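Aphrodisin (Mesocricetus auratus, PDB 1E5P) acts as a female hamster sex pheromone that elicits copulatory behaviour in males, and belongs to the odorant-binding lipocalins. Local coordinates at residues A[41-49]-A[61-72]; A[3-11]-A[84-94]. All coordinates share one frame; numbering follows the deposited sequence.

Contact 1. Residues A[41-49]-A[61-72]; sequences NCSEMEITF and TVIGYLKGNGTY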
loop_
_atom_site.group_PDB
_atom_site.type_symbol
_atom_site.label_atom_id
_atom_site.label_comp_id
_atom_site.label_asym_id
_atom_site.label_seq_id
_atom_site.Cartn_x
_atom_site.Cartn_y
_atom_site.Cartn_z
ATOM N N ASN A 41 19.110 -1.723 -8.254
ATOM C CA ASN A 41 19.197 -1.085 -6.933
ATOM C C ASN A 41 17.830 -0.489 -6.555
ATOM O O ASN A 41 17.732 0.644 -6.051
ATOM C CB ASN A 41 20.252 0.027 -6.965
ATOM C CG ASN A 41 20.531 0.619 -5.586
ATOM N ND2 ASN A 41 20.128 -0.016 -4.505
ATOM N N CYS A 42 16.800 -1.268 -6.698
ATOM C CA CYS A 42 15.408 -1.023 -6.499
ATOM C C CYS A 42 14.889 0.225 -7.199
ATOM O O CYS A 42 13.859 0.788 -6.765
ATOM C CB CYS A 42 14.852 -1.157 -5.081
ATOM S SG CYS A 42 13.167 -1.860 -5.030
ATOM N N SER A 43 15.456 0.623 -8.341
ATOM C CA SER A 43 14.915 1.749 -9.104
ATOM C C SER A 43 13.678 1.318 -9.899
ATOM O O SER A 43 12.929 2.146 -10.432
ATOM C CB SER A 43 15.948 2.365 -10.027
ATOM O OG SER A 43 16.286 1.480 -11.066
ATOM N N GLU A 44 13.485 0.015 -10.023
ATOM C CA GLU A 44 12.244 -0.528 -10.619
ATOM C C GLU A 44 11.692 -1.471 -9.535
ATOM O O GLU A 44 12.468 -2.330 -9.093
ATOM C CB GLU A 44 12.475 -1.239 -11.921
ATOM C CG GLU A 44 12.599 -0.367 -13.155
ATOM C CD GLU A 44 12.990 -1.248 -14.361
ATOM O OE1 GLU A 44 13.049 -2.477 -14.184
ATOM O OE2 GLU A 44 13.238 -0.672 -15.427
HETATM N N MSE A 45 10.458 -1.317 -9.077
HETATM C CA MSE A 45 9.940 -2.132 -7.949
HETATM C C MSE A 45 8.676 -2.817 -8.480
HETATM O O MSE A 45 7.701 -2.094 -8.688
HETATM C CB MSE A 45 9.613 -1.300 -6.699
HETATM C CG MSE A 45 8.723 -1.853 -5.622
HETATM SE SE MSE A 45 8.420 -0.996 -4.036
HETATM C CE MSE A 45 8.908 0.657 -4.497
ATOM N N GLU A 46 8.779 -4.109 -8.769
ATOM C CA GLU A 46 7.599 -4.824 -9.237
ATOM C C GLU A 46 6.763 -5.260 -8.040
ATOM O O GLU A 46 7.269 -5.909 -7.135
ATOM C CB GLU A 46 7.956 -6.056 -10.033
ATOM C CG GLU A 46 6.687 -6.832 -10.375
ATOM C CD GLU A 46 7.044 -8.114 -11.100
ATOM O OE1 GLU A 46 8.205 -8.530 -10.922
ATOM O OE2 GLU A 46 6.151 -8.611 -11.797
ATOM N N ILE A 47 5.471 -4.937 -8.078
ATOM C CA ILE A 47 4.617 -5.288 -6.940
ATOM C C ILE A 47 3.589 -6.314 -7.420
ATOM O O ILE A 47 2.960 -6.049 -8.442
ATOM C CB ILE A 47 3.891 -4.035 -6.382
ATOM C CG1 ILE A 47 4.950 -3.019 -5.915
ATOM C CG2 ILE A 47 2.984 -4.408 -5.233
ATOM C CD1 ILE A 47 4.432 -1.652 -5.560
ATOM N N THR A 48 3.498 -7.424 -6.705
ATOM C CA THR A 48 2.502 -8.463 -7.056
ATOM C C THR A 48 1.451 -8.406 -5.927
ATOM O O THR A 48 1.851 -8.373 -4.778
ATOM C CB THR A 48 3.172 -9.832 -7.062
ATOM O OG1 THR A 48 4.205 -9.812 -8.073
ATOM C CG2 THR A 48 2.181 -10.945 -7.418
ATOM N N PHE A 49 0.197 -8.366 -6.337
ATOM C CA PHE A 49 -0.858 -8.214 -5.331
ATOM C C PHE A 49 -2.179 -8.708 -5.885
ATOM O O PHE A 49 -2.324 -8.954 -7.093
ATOM C CB PHE A 49 -0.981 -6.723 -4.953
ATOM C CG PHE A 49 -1.353 -5.824 -6.102
ATOM C CD1 PHE A 49 -0.384 -5.362 -6.984
ATOM C CD2 PHE A 49 -2.668 -5.448 -6.330
ATOM C CE1 PHE A 49 -0.705 -4.561 -8.062
ATOM C CE2 PHE A 49 -3.010 -4.631 -7.393
ATOM C CZ PHE A 49 -2.022 -4.164 -8.255
ATOM N N THR A 61 0.216 -7.643 -11.423
ATOM C CA THR A 61 1.563 -7.114 -11.231
ATOM C C THR A 61 1.610 -5.705 -11.835
ATOM O O THR A 61 0.988 -5.442 -12.877
ATOM C CB THR A 61 2.692 -7.931 -11.875
ATOM O OG1 THR A 61 2.427 -8.046 -13.275
ATOM C CG2 THR A 61 2.810 -9.299 -11.232
ATOM N N VAL A 62 2.287 -4.794 -11.160
ATOM C CA VAL A 62 2.531 -3.461 -11.682
ATOM C C VAL A 62 4.012 -3.138 -11.387
ATOM O O VAL A 62 4.623 -3.780 -10.529
ATOM C CB VAL A 62 1.674 -2.340 -11.067
ATOM C CG1 VAL A 62 0.204 -2.549 -11.390
ATOM C CG2 VAL A 62 1.902 -2.233 -9.575
ATOM N N ILE A 63 4.550 -2.185 -12.117
ATOM C CA ILE A 63 5.930 -1.757 -11.888
ATOM C C ILE A 63 5.982 -0.316 -11.383
ATOM O O ILE A 63 5.344 0.546 -11.987
ATOM C CB ILE A 63 6.781 -1.868 -13.162
ATOM C CG1 ILE A 63 6.750 -3.283 -13.728
ATOM C CG2 ILE A 63 8.221 -1.416 -12.872
ATOM C CD1 ILE A 63 7.368 -4.336 -12.847
ATOM N N GLY A 64 6.677 -0.088 -10.279
ATOM C CA GLY A 64 6.877 1.263 -9.766
ATOM C C GLY A 64 8.271 1.727 -10.267
ATOM O O GLY A 64 9.240 0.974 -10.138
ATOM N N TYR A 65 8.312 2.936 -10.766
ATOM C CA TYR A 65 9.542 3.503 -11.331
ATOM C C TYR A 65 10.022 4.647 -10.455
ATOM O O TYR A 65 9.306 5.623 -10.278
ATOM C CB TYR A 65 9.260 4.007 -12.755
ATOM C CG TYR A 65 8.895 2.867 -13.697
ATOM C CD1 TYR A 65 9.922 2.115 -14.247
ATOM C CD2 TYR A 65 7.580 2.544 -13.982
ATOM C CE1 TYR A 65 9.646 1.048 -15.093
ATOM C CE2 TYR A 65 7.299 1.479 -14.853
ATOM C CZ TYR A 65 8.335 0.750 -15.386
ATOM O OH TYR A 65 8.072 -0.309 -16.225
ATOM N N LEU A 66 11.235 4.534 -9.934
ATOM C CA LEU A 66 11.818 5.520 -9.054
ATOM C C LEU A 66 12.211 6.776 -9.826
ATOM O O LEU A 66 12.858 6.676 -10.881
ATOM C CB LEU A 66 13.051 4.889 -8.360
ATOM C CG LEU A 66 13.775 5.800 -7.358
ATOM C CD1 LEU A 66 12.851 6.204 -6.216
ATOM C CD2 LEU A 66 14.994 5.040 -6.811
ATOM N N LYS A 67 11.860 7.938 -9.276
ATOM C CA LYS A 67 12.131 9.218 -9.913
ATOM C C LYS A 67 13.238 9.939 -9.148
ATOM O O LYS A 67 13.612 9.555 -8.023
ATOM C CB LYS A 67 10.844 10.065 -10.009
ATOM C CG LYS A 67 9.658 9.327 -10.659
ATOM C CD LYS A 67 10.028 8.724 -12.017
ATOM C CE LYS A 67 8.790 8.098 -12.677
ATOM N NZ LYS A 67 9.113 7.553 -14.033
ATOM N N GLY A 68 13.722 11.050 -9.688
ATOM C CA GLY A 68 14.819 11.788 -9.049
ATOM C C GLY A 68 14.456 12.304 -7.671
ATOM O O GLY A 68 15.295 12.412 -6.783
ATOM N N ASN A 69 13.159 12.599 -7.463
ATOM C CA ASN A 69 12.670 13.117 -6.181
ATOM C C ASN A 69 12.528 12.036 -5.125
ATOM O O ASN A 69 12.067 12.292 -3.995
ATOM C CB ASN A 69 11.366 13.895 -6.400
ATOM C CG ASN A 69 10.180 13.091 -6.881
ATOM O OD1 ASN A 69 9.114 13.651 -7.265
ATOM N ND2 ASN A 69 10.303 11.799 -6.863
ATOM N N GLY A 70 12.871 10.779 -5.442
ATOM C CA GLY A 70 12.859 9.689 -4.495
ATOM C C GLY A 70 11.513 9.003 -4.315
ATOM O O GLY A 70 11.332 8.188 -3.381
ATOM N N THR A 71 10.574 9.352 -5.174
ATOM C CA THR A 71 9.270 8.678 -5.147
ATOM C C THR A 71 9.217 7.664 -6.297
ATOM O O THR A 71 9.981 7.733 -7.261
ATOM C CB THR A 71 8.096 9.640 -5.314
ATOM O OG1 THR A 71 8.092 10.226 -6.642
ATOM C CG2 THR A 71 8.107 10.753 -4.283
ATOM N N TYR A 72 8.271 6.738 -6.180
ATOM C CA TYR A 72 7.986 5.768 -7.209
ATOM C C TYR A 72 6.631 6.134 -7.866
ATOM O O TYR A 72 5.729 6.582 -7.149
ATOM C CB TYR A 72 7.821 4.364 -6.652
ATOM C CG TYR A 72 9.106 3.727 -6.155
ATOM C CD1 TYR A 72 9.518 3.950 -4.858
ATOM C CD2 TYR A 72 9.871 2.942 -7.009
ATOM C CE1 TYR A 72 10.710 3.387 -4.389
ATOM C CE2 TYR A 72 11.048 2.372 -6.539
ATOM C CZ TYR A 72 11.456 2.603 -5.252
ATOM O OH TYR A 72 12.618 2.011 -4.804
#
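Y72 and M45 meet at about a right angle, the selenomethionine methyl CE lying over one face of the phenol ring. M45 reaches it with CG anti to its backbone N (chi1 162°) and a bend at chi3, and its SE stands farther out above the same face, 4.8 Å from the centroid of the Y72 ring, a Met-aromatic contact. The opposite face is taken by L66 CD1. At the ring edge, Y72 OH donates a 2.6 Å hydrogen bond to C42 O; the ring thus has M45 and L66 on its two faces and a hydrogen bond at its hydroxyl. C42 itself is tied to C38 by a disulfide. These groups hang on an antiparallel hairpin, strands 44-53 and 56-66 of the lipocalin barrel, whose segments 44-49 and 61-66 run at 156°. Paired backbone bonds fix the register: M45 N to G64 O and G64 N to M45 O, each 2.8 Å, and then I47 with V62. On the face that carries M45, V62 CG2 touches the edge of the F49 ring at CE1 (3.8 Å), the two side chains crossing at about a right angle. The other face carries E44, E46, T48, T61, I63 and Y65. There, in the conformers modelled here, I63 CD1 packs against E46 CB, while E44 lays its CG against Y65 CE1 (3.8 Å).

Contact 2. Residues A[3-11]-A[84-94]; sequences FAELQGKWY and PLYITSDKIFF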
loop_
_atom_site.group_PDB
_atom_site.type_symbol
_atom_site.label_atom_id
_atom_site.label_comp_id
_atom_site.label_asym_id
_atom_site.label_seq_id
_atom_site.Cartn_x
_atom_site.Cartn_y
_atom_site.Cartn_z
ATOM N N PHE A 3 16.323 1.399 -0.499
ATOM C CA PHE A 3 15.003 0.812 -0.897
ATOM C C PHE A 3 15.145 -0.649 -1.264
ATOM O O PHE A 3 14.186 -1.368 -1.523
ATOM C CB PHE A 3 14.352 1.625 -2.005
ATOM C CG PHE A 3 13.836 2.971 -1.579
ATOM C CD1 PHE A 3 13.698 3.329 -0.253
ATOM C CD2 PHE A 3 13.461 3.891 -2.548
ATOM C CE1 PHE A 3 13.215 4.573 0.110
ATOM C CE2 PHE A 3 12.966 5.131 -2.198
ATOM C CZ PHE A 3 12.841 5.473 -0.871
ATOM N N ALA A 4 16.390 -1.148 -1.201
ATOM C CA ALA A 4 16.642 -2.564 -1.506
ATOM C C ALA A 4 16.047 -3.481 -0.444
ATOM O O ALA A 4 15.822 -4.678 -0.672
ATOM C CB ALA A 4 18.132 -2.800 -1.671
ATOM N N GLU A 5 15.692 -2.926 0.708
ATOM C CA GLU A 5 15.083 -3.594 1.835
ATOM C C GLU A 5 13.603 -3.892 1.584
ATOM O O GLU A 5 12.905 -4.450 2.433
ATOM C CB GLU A 5 15.150 -2.688 3.082
ATOM C CG GLU A 5 16.554 -2.406 3.569
ATOM C CD GLU A 5 16.649 -1.144 4.410
ATOM O OE1 GLU A 5 15.908 -1.024 5.402
ATOM O OE2 GLU A 5 17.476 -0.276 4.049
ATOM N N LEU A 6 13.125 -3.489 0.420
ATOM C CA LEU A 6 11.742 -3.689 0.024
ATOM C C LEU A 6 11.503 -5.075 -0.552
ATOM O O LEU A 6 10.358 -5.565 -0.530
ATOM C CB LEU A 6 11.326 -2.620 -0.985
ATOM C CG LEU A 6 11.318 -1.157 -0.575
ATOM C CD1 LEU A 6 11.002 -0.274 -1.783
ATOM C CD2 LEU A 6 10.350 -0.877 0.555
ATOM N N GLN A 7 12.509 -5.749 -1.066
ATOM C CA GLN A 7 12.382 -7.064 -1.685
ATOM C C GLN A 7 11.918 -8.198 -0.792
ATOM O O GLN A 7 12.431 -8.361 0.323
ATOM C CB GLN A 7 13.776 -7.410 -2.260
ATOM C CG GLN A 7 13.929 -8.824 -2.770
ATOM C CD GLN A 7 13.604 -9.008 -4.233
ATOM O OE1 GLN A 7 14.085 -8.267 -5.097
ATOM N NE2 GLN A 7 12.792 -10.027 -4.510
ATOM N N GLY A 8 10.945 -9.010 -1.241
ATOM C CA GLY A 8 10.468 -10.158 -0.515
ATOM C C GLY A 8 8.952 -10.332 -0.467
ATOM O O GLY A 8 8.213 -9.619 -1.134
ATOM N N LYS A 9 8.511 -11.331 0.280
ATOM C CA LYS A 9 7.085 -11.630 0.450
ATOM C C LYS A 9 6.499 -10.638 1.458
ATOM O O LYS A 9 7.099 -10.287 2.475
ATOM C CB LYS A 9 6.924 -13.045 0.985
ATOM C CG LYS A 9 5.546 -13.397 1.513
ATOM C CD LYS A 9 5.575 -14.810 2.096
ATOM C CE LYS A 9 4.405 -15.632 1.589
ATOM N NZ LYS A 9 4.490 -17.038 2.096
ATOM N N TRP A 10 5.330 -10.082 1.116
ATOM C CA TRP A 10 4.673 -9.115 1.987
ATOM C C TRP A 10 3.141 -9.258 1.837
ATOM O O TRP A 10 2.684 -9.691 0.780
ATOM C CB TRP A 10 4.980 -7.668 1.578
ATOM C CG TRP A 10 6.412 -7.277 1.706
ATOM C CD1 TRP A 10 7.349 -7.268 0.704
ATOM C CD2 TRP A 10 7.092 -6.880 2.906
ATOM N NE1 TRP A 10 8.571 -6.883 1.224
ATOM C CE2 TRP A 10 8.436 -6.641 2.561
ATOM C CE3 TRP A 10 6.673 -6.698 4.222
ATOM C CZ2 TRP A 10 9.374 -6.220 3.508
ATOM C CZ3 TRP A 10 7.612 -6.289 5.159
ATOM C CH2 TRP A 10 8.936 -6.055 4.782
ATOM N N TYR A 11 2.455 -8.901 2.909
ATOM C CA TYR A 11 1.000 -8.869 2.938
ATOM C C TYR A 11 0.543 -7.465 3.342
ATOM O O TYR A 11 1.276 -6.745 3.994
ATOM C CB TYR A 11 0.451 -9.851 3.994
ATOM C CG TYR A 11 0.806 -11.293 3.710
ATOM C CD1 TYR A 11 0.095 -12.016 2.768
ATOM C CD2 TYR A 11 1.855 -11.909 4.378
ATOM C CE1 TYR A 11 0.409 -13.334 2.487
ATOM C CE2 TYR A 11 2.183 -13.228 4.113
ATOM C CZ TYR A 11 1.456 -13.930 3.175
ATOM O OH TYR A 11 1.760 -15.240 2.896
ATOM N N PRO A 84 8.360 4.686 0.601
ATOM C CA PRO A 84 8.412 4.193 1.951
ATOM C C PRO A 84 8.547 5.368 2.921
ATOM O O PRO A 84 9.319 6.307 2.629
ATOM C CB PRO A 84 9.714 3.379 1.990
ATOM C CG PRO A 84 9.999 3.037 0.561
ATOM C CD PRO A 84 9.493 4.208 -0.243
ATOM N N LEU A 85 7.823 5.351 4.012
ATOM C CA LEU A 85 7.976 6.343 5.078
ATOM C C LEU A 85 8.927 5.773 6.147
ATOM O O LEU A 85 9.659 6.533 6.795
ATOM C CB LEU A 85 6.653 6.584 5.800
ATOM C CG LEU A 85 5.566 7.374 5.065
ATOM C CD1 LEU A 85 4.212 7.200 5.749
ATOM C CD2 LEU A 85 5.924 8.845 4.982
ATOM N N TYR A 86 8.868 4.457 6.314
ATOM C CA TYR A 86 9.661 3.792 7.357
ATOM C C TYR A 86 9.724 2.308 7.094
ATOM O O TYR A 86 8.734 1.631 6.824
ATOM C CB TYR A 86 8.987 4.076 8.725
ATOM C CG TYR A 86 9.709 3.401 9.882
ATOM C CD1 TYR A 86 11.031 3.716 10.154
ATOM C CD2 TYR A 86 9.073 2.456 10.670
ATOM C CE1 TYR A 86 11.701 3.098 11.208
ATOM C CE2 TYR A 86 9.740 1.836 11.721
ATOM C CZ TYR A 86 11.053 2.164 11.976
ATOM O OH TYR A 86 11.729 1.551 13.018
ATOM N N ILE A 87 10.941 1.731 7.173
ATOM C CA ILE A 87 11.113 0.324 6.897
ATOM C C ILE A 87 11.776 -0.402 8.068
ATOM O O ILE A 87 12.725 0.142 8.643
ATOM C CB ILE A 87 12.022 0.119 5.658
ATOM C CG1 ILE A 87 11.544 0.931 4.462
ATOM C CG2 ILE A 87 12.080 -1.364 5.297
ATOM C CD1 ILE A 87 12.501 1.034 3.299
ATOM N N THR A 88 11.268 -1.559 8.401
ATOM C CA THR A 88 11.811 -2.452 9.402
ATOM C C THR A 88 11.935 -3.825 8.717
ATOM O O THR A 88 11.499 -3.942 7.566
ATOM C CB THR A 88 11.031 -2.642 10.687
ATOM O OG1 THR A 88 9.858 -3.426 10.475
ATOM C CG2 THR A 88 10.639 -1.336 11.352
ATOM N N SER A 89 12.471 -4.825 9.420
ATOM C CA SER A 89 12.591 -6.124 8.741
ATOM C C SER A 89 11.272 -6.825 8.538
ATOM O O SER A 89 11.148 -7.666 7.629
ATOM C CB SER A 89 13.639 -7.009 9.410
ATOM O OG SER A 89 14.856 -6.917 8.655
ATOM N N ASP A 90 10.250 -6.524 9.347
ATOM C CA ASP A 90 8.971 -7.179 9.211
ATOM C C ASP A 90 7.861 -6.221 8.780
ATOM O O ASP A 90 6.720 -6.677 8.747
ATOM C CB ASP A 90 8.540 -7.797 10.557
ATOM C CG ASP A 90 8.240 -6.693 11.567
ATOM O OD1 ASP A 90 9.030 -5.739 11.675
ATOM O OD2 ASP A 90 7.207 -6.769 12.251
ATOM N N LYS A 91 8.161 -4.950 8.574
ATOM C CA LYS A 91 7.120 -4.018 8.145
ATOM C C LYS A 91 7.614 -2.905 7.260
ATOM O O LYS A 91 8.760 -2.451 7.314
ATOM C CB LYS A 91 6.336 -3.461 9.359
ATOM C CG LYS A 91 5.021 -4.275 9.446
ATOM C CD LYS A 91 4.405 -4.240 10.798
ATOM C CE LYS A 91 3.840 -5.585 11.204
ATOM N NZ LYS A 91 4.923 -6.427 11.802
ATOM N N ILE A 92 6.730 -2.472 6.328
ATOM C CA ILE A 92 7.028 -1.313 5.505
ATOM C C ILE A 92 5.827 -0.346 5.635
ATOM O O ILE A 92 4.694 -0.798 5.433
ATOM C CB ILE A 92 7.194 -1.596 3.997
ATOM C CG1 ILE A 92 8.139 -2.747 3.699
ATOM C CG2 ILE A 92 7.640 -0.318 3.272
ATOM C CD1 ILE A 92 7.955 -3.286 2.270
ATOM N N PHE A 93 6.083 0.884 6.028
ATOM C CA PHE A 93 5.001 1.894 6.058
ATOM C C PHE A 93 5.179 2.748 4.804
ATOM O O PHE A 93 6.256 3.368 4.645
ATOM C CB PHE A 93 5.167 2.810 7.293
ATOM C CG PHE A 93 4.946 2.083 8.595
ATOM C CD1 PHE A 93 5.905 1.213 9.083
ATOM C CD2 PHE A 93 3.789 2.308 9.329
ATOM C CE1 PHE A 93 5.709 0.547 10.290
ATOM C CE2 PHE A 93 3.594 1.638 10.523
ATOM C CZ PHE A 93 4.547 0.768 10.998
ATOM N N PHE A 94 4.228 2.741 3.883
ATOM C CA PHE A 94 4.323 3.528 2.667
ATOM C C PHE A 94 3.294 4.687 2.666
ATOM O O PHE A 94 2.230 4.536 3.274
ATOM C CB PHE A 94 3.817 2.695 1.452
ATOM C CG PHE A 94 4.645 1.556 0.976
ATOM C CD1 PHE A 94 5.720 1.802 0.109
ATOM C CD2 PHE A 94 4.358 0.249 1.320
ATOM C CE1 PHE A 94 6.486 0.743 -0.364
ATOM C CE2 PHE A 94 5.115 -0.807 0.847
ATOM C CZ PHE A 94 6.175 -0.555 -0.009
HETATM O O HOH W 1 12.805 -4.652 5.278
#
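The N-terminal 3-10 turn of the lipocalin fold, residues 4-6, and the start of the first barrel strand, where G8-K9-W10 fits the G-x-W signature of lipocalins, here pack against the hairpin formed by strands 79-87 and 91-99. I92 crosses W10 at about a right angle and sets its CD1 over the centre of the six-membered ring, 3.5 Å from the centroid and 19° off the normal, a CH-pi contact. The indole edge meets the hairpin backbone, with K91 N in the ring plane, 3.7 Å from W10 CZ3. Rotation of the indole is further restrained by W10 NE1, which donates to L6 O at 2.8 Å from above the carbonyl plane. L6 points its CD2 into an apolar cluster, 3.8 Å from I92 CD1 and 4.0 Å from I87 CD1, with F94 and P84 beside it. Farther out, in the F3 conformer modelled, P84 CD lies over one ring face, offset toward the rim, and P84 CG is 3.6 Å from F3 CE1. A water spans the segments, donating to E5 O (2.9 Å) and to T88 O (2.7 Å). Direct contact is thus carried mainly by carbon surfaces, with that water as the polar link, while W10 NE1 is satisfied within its own segment; packing of L6 and W10 probably seats the turn on the hairpin, whereas the strand that follows pairs with 32-39.

Overall arrangement
Both contacts reach the same curled antiparallel sheet, and each is partly buried, but they join it differently. Contact 1 pairs adjacent strands by direct backbone bonds, with a buried face around M45 and a more solvent-accessible one around E46 and T61. Contact 2 brings together pieces distant in sequence by apolar packing and a water; its buried part is L6, W10 and I92, with E5 exposed at its margin. Contact 2's centre lies about 10 Å from the chain centre, against about 13 Å for contact 1. They touch directly: M45 SE is 3.5 Å from L6 CD1, and the F3 and Y72 rings meet with planes at about 40°, connecting the two clusters.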